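Long-range contact in TetR family transcription regulator (Marinobacter aquaeolei, PDB 3PAS), which probably binds DNA at regulatory sites as a transcription factor of the TetR family: residues B[8-13]-B[47-52]. Residues are numbered along the deposited sequence; the frame is centred on the assembly and turned at random. Where two conformers were deposited one is given.
Sequences SKRIAF and IYYEDK
Arg10 runs alongside Tyr48 and Tyr49 and meets both; Arg10 and Tyr48 carry the largest shares of the contact. CD1 of Tyr48 sits over one face of the Arg10 guanidinium, offset toward the rim and 3.7 Å from Arg10 NE, with ring and guanidinium planes 78° apart; this is an upright approach and not a flat stack. From the other tyrosine, Tyr49 OH meets the guanidinium at its edge and also touches the aliphatic part of the chain, 3.5 Å from Arg10 CG. Extended from CG to NE (chi2 178°), the arginine carries its head as far as the Tyr48 backbone, where NH1 gives a weak, bent hydrogen bond of 3.3 Å to Tyr48 O. Its stronger polar partner is Asp6, one turn earlier in the same helix, which forms a salt bridge with NE and probably limits the turning of the guanidinium.

The rest of the Tyr48 ring rests on the helix surface. Lys9 packs its CB and CG against the phenol end, CG lying 3.5 Å from Tyr48 OH, while Phe13 brings CE2 to within 3.8 Å of Tyr48 CD2. With an alanine at Tyr48, the guanidinium would probably be less restrained on that face, and Lys9 and Phe13 left without the surface they pack on. Deeper in, Phe13 CB reaches Tyr49 CE2; Phe13 also touches Leu40 and Leu45, and Tyr49 touches Leu55 and Ala58 of helix 52-76. Thus the last turn of helix 42-48, which holds the recognition-helix place in the predicted helix-turn-helix motif, and the loop that follows are seated against helix 5-24 in the three-helix DNA-binding domain of TetR regulators.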
loop_
_atom_site.group_PDB
_atom_site.type_symbol
_atom_site.label_atom_id
_atom_site.label_comp_id
_atom_site.label_asym_id
_atom_site.label_seq_id
_atom_site.Cartn_x
_atom_site.Cartn_y
_atom_site.Cartn_z
ATOM N N SER B 8 -4.808 26.714 20.557
ATOM C CA SER B 8 -3.596 27.026 19.801
ATOM C C SER B 8 -2.280 26.396 20.310
ATOM O O SER B 8 -1.402 26.027 19.512
ATOM C CB SER B 8 -3.439 28.543 19.687
ATOM O OG SER B 8 -2.123 28.885 19.313
ATOM N N LYS B 9 -2.102 26.323 21.624
ATOM C CA LYS B 9 -0.938 25.644 22.179
ATOM C C LYS B 9 -1.125 24.157 21.872
ATOM O O LYS B 9 -0.180 23.470 21.474
ATOM C CB LYS B 9 -0.847 25.834 23.712
ATOM C CG LYS B 9 -0.546 27.216 24.191
ATOM C CD LYS B 9 0.918 27.517 24.143
ATOM C CE LYS B 9 1.223 28.824 24.822
ATOM N NZ LYS B 9 1.042 28.747 26.289
ATOM N N ARG B 10 -2.347 23.665 22.040
ATOM C CA ARG B 10 -2.635 22.263 21.779
ATOM C C ARG B 10 -2.304 21.929 20.326
ATOM O O ARG B 10 -1.628 20.961 20.074
ATOM C CB ARG B 10 -4.073 21.872 22.080
ATOM C CG ARG B 10 -4.379 21.645 23.564
ATOM C CD ARG B 10 -5.859 21.290 23.831
ATOM N NE ARG B 10 -6.097 21.161 25.289
ATOM C CZ ARG B 10 -5.885 20.048 26.003
ATOM N NH1 ARG B 10 -5.432 18.940 25.426
ATOM N NH2 ARG B 10 -6.091 20.036 27.321
ATOM N N ILE B 11 -2.789 22.745 19.392
ATOM C CA ILE B 11 -2.509 22.581 17.960
ATOM C C ILE B 11 -1.006 22.561 17.664
ATOM O O ILE B 11 -0.534 21.793 16.802
ATOM C CB ILE B 11 -3.201 23.702 17.117
ATOM C CG1 ILE B 11 -4.719 23.540 17.166
ATOM C CG2 ILE B 11 -2.746 23.677 15.628
ATOM C CD1 ILE B 11 -5.204 22.373 16.403
ATOM N N ALA B 12 -0.243 23.386 18.373
ATOM C CA ALA B 12 1.185 23.440 18.179
ATOM C C ALA B 12 1.778 22.083 18.516
ATOM O O ALA B 12 2.614 21.554 17.741
ATOM C CB ALA B 12 1.854 24.567 18.984
ATOM N N PHE B 13 1.329 21.490 19.629
ATOM C CA PHE B 13 1.825 20.159 20.009
ATOM C C PHE B 13 1.355 19.025 19.116
ATOM O O PHE B 13 2.140 18.122 18.822
ATOM C CB PHE B 13 1.498 19.835 21.472
ATOM C CG PHE B 13 2.204 20.721 22.473
ATOM C CD1 PHE B 13 3.592 20.752 22.559
ATOM C CD2 PHE B 13 1.468 21.528 23.319
ATOM C CE1 PHE B 13 4.232 21.564 23.468
ATOM C CE2 PHE B 13 2.110 22.327 24.250
ATOM C CZ PHE B 13 3.502 22.351 24.325
ATOM N N ILE B 47 1.117 20.362 30.483
ATOM C CA ILE B 47 -0.155 21.032 30.878
ATOM C C ILE B 47 -1.331 20.380 30.113
ATOM O O ILE B 47 -2.431 20.129 30.648
ATOM C CB ILE B 47 -0.131 22.554 30.584
ATOM C CG1 ILE B 47 0.978 23.242 31.383
ATOM C CG2 ILE B 47 -1.479 23.160 30.927
ATOM C CD1 ILE B 47 1.223 24.726 31.056
ATOM N N TYR B 48 -1.072 20.071 28.859
ATOM C CA TYR B 48 -2.116 19.590 27.964
ATOM C C TYR B 48 -2.191 18.080 27.776
ATOM O O TYR B 48 -3.279 17.535 27.559
ATOM C CB TYR B 48 -1.911 20.261 26.607
ATOM C CG TYR B 48 -1.901 21.745 26.741
ATOM C CD1 TYR B 48 -3.073 22.462 26.954
ATOM C CD2 TYR B 48 -0.719 22.432 26.736
ATOM C CE1 TYR B 48 -3.037 23.872 27.102
ATOM C CE2 TYR B 48 -0.667 23.796 26.903
ATOM C CZ TYR B 48 -1.820 24.517 27.081
ATOM O OH TYR B 48 -1.716 25.863 27.241
ATOM N N TYR B 49 -1.032 17.417 27.850
ATOM C CA TYR B 49 -0.926 15.977 27.584
ATOM C C TYR B 49 -0.120 15.350 28.696
ATOM O O TYR B 49 0.956 15.840 29.019
ATOM C CB TYR B 49 -0.289 15.735 26.214
ATOM C CG TYR B 49 -1.130 16.414 25.157
ATOM C CD1 TYR B 49 -2.368 15.874 24.776
ATOM C CD2 TYR B 49 -0.739 17.615 24.608
ATOM C CE1 TYR B 49 -3.164 16.533 23.927
ATOM C CE2 TYR B 49 -1.519 18.268 23.711
ATOM C CZ TYR B 49 -2.726 17.735 23.377
ATOM O OH TYR B 49 -3.532 18.392 22.500
ATOM N N GLU B 50 -0.634 14.275 29.270
ATOM C CA GLU B 50 -0.002 13.695 30.452
ATOM C C GLU B 50 1.320 13.022 30.184
ATOM O O GLU B 50 2.222 13.030 31.038
ATOM C CB GLU B 50 -0.962 12.729 31.172
ATOM C CG GLU B 50 -2.188 13.486 31.688
ATOM C CD GLU B 50 -3.269 12.600 32.277
ATOM O OE1 GLU B 50 -2.971 11.973 33.308
ATOM O OE2 GLU B 50 -4.418 12.583 31.751
ATOM N N ASP B 51 1.408 12.383 29.035
ATOM C CA ASP B 51 2.572 11.645 28.655
ATOM C C ASP B 51 2.528 11.428 27.133
ATOM O O ASP B 51 1.564 11.825 26.470
ATOM C CB ASP B 51 2.591 10.324 29.400
ATOM C CG ASP B 51 1.314 9.498 29.214
ATOM O OD1 ASP B 51 0.519 9.683 28.285
ATOM O OD2 ASP B 51 1.076 8.619 30.040
ATOM N N LYS B 52 3.534 10.738 26.620
ATOM C CA LYS B 52 3.627 10.490 25.203
ATOM C C LYS B 52 2.421 9.708 24.710
ATOM O O LYS B 52 1.816 10.037 23.677
ATOM C CB LYS B 52 4.914 9.743 24.928
ATOM C CG LYS B 52 5.182 9.454 23.468
ATOM C CD LYS B 52 6.560 8.814 23.289
ATOM C CE LYS B 52 6.770 8.327 21.841
ATOM N NZ LYS B 52 8.071 7.665 21.628
#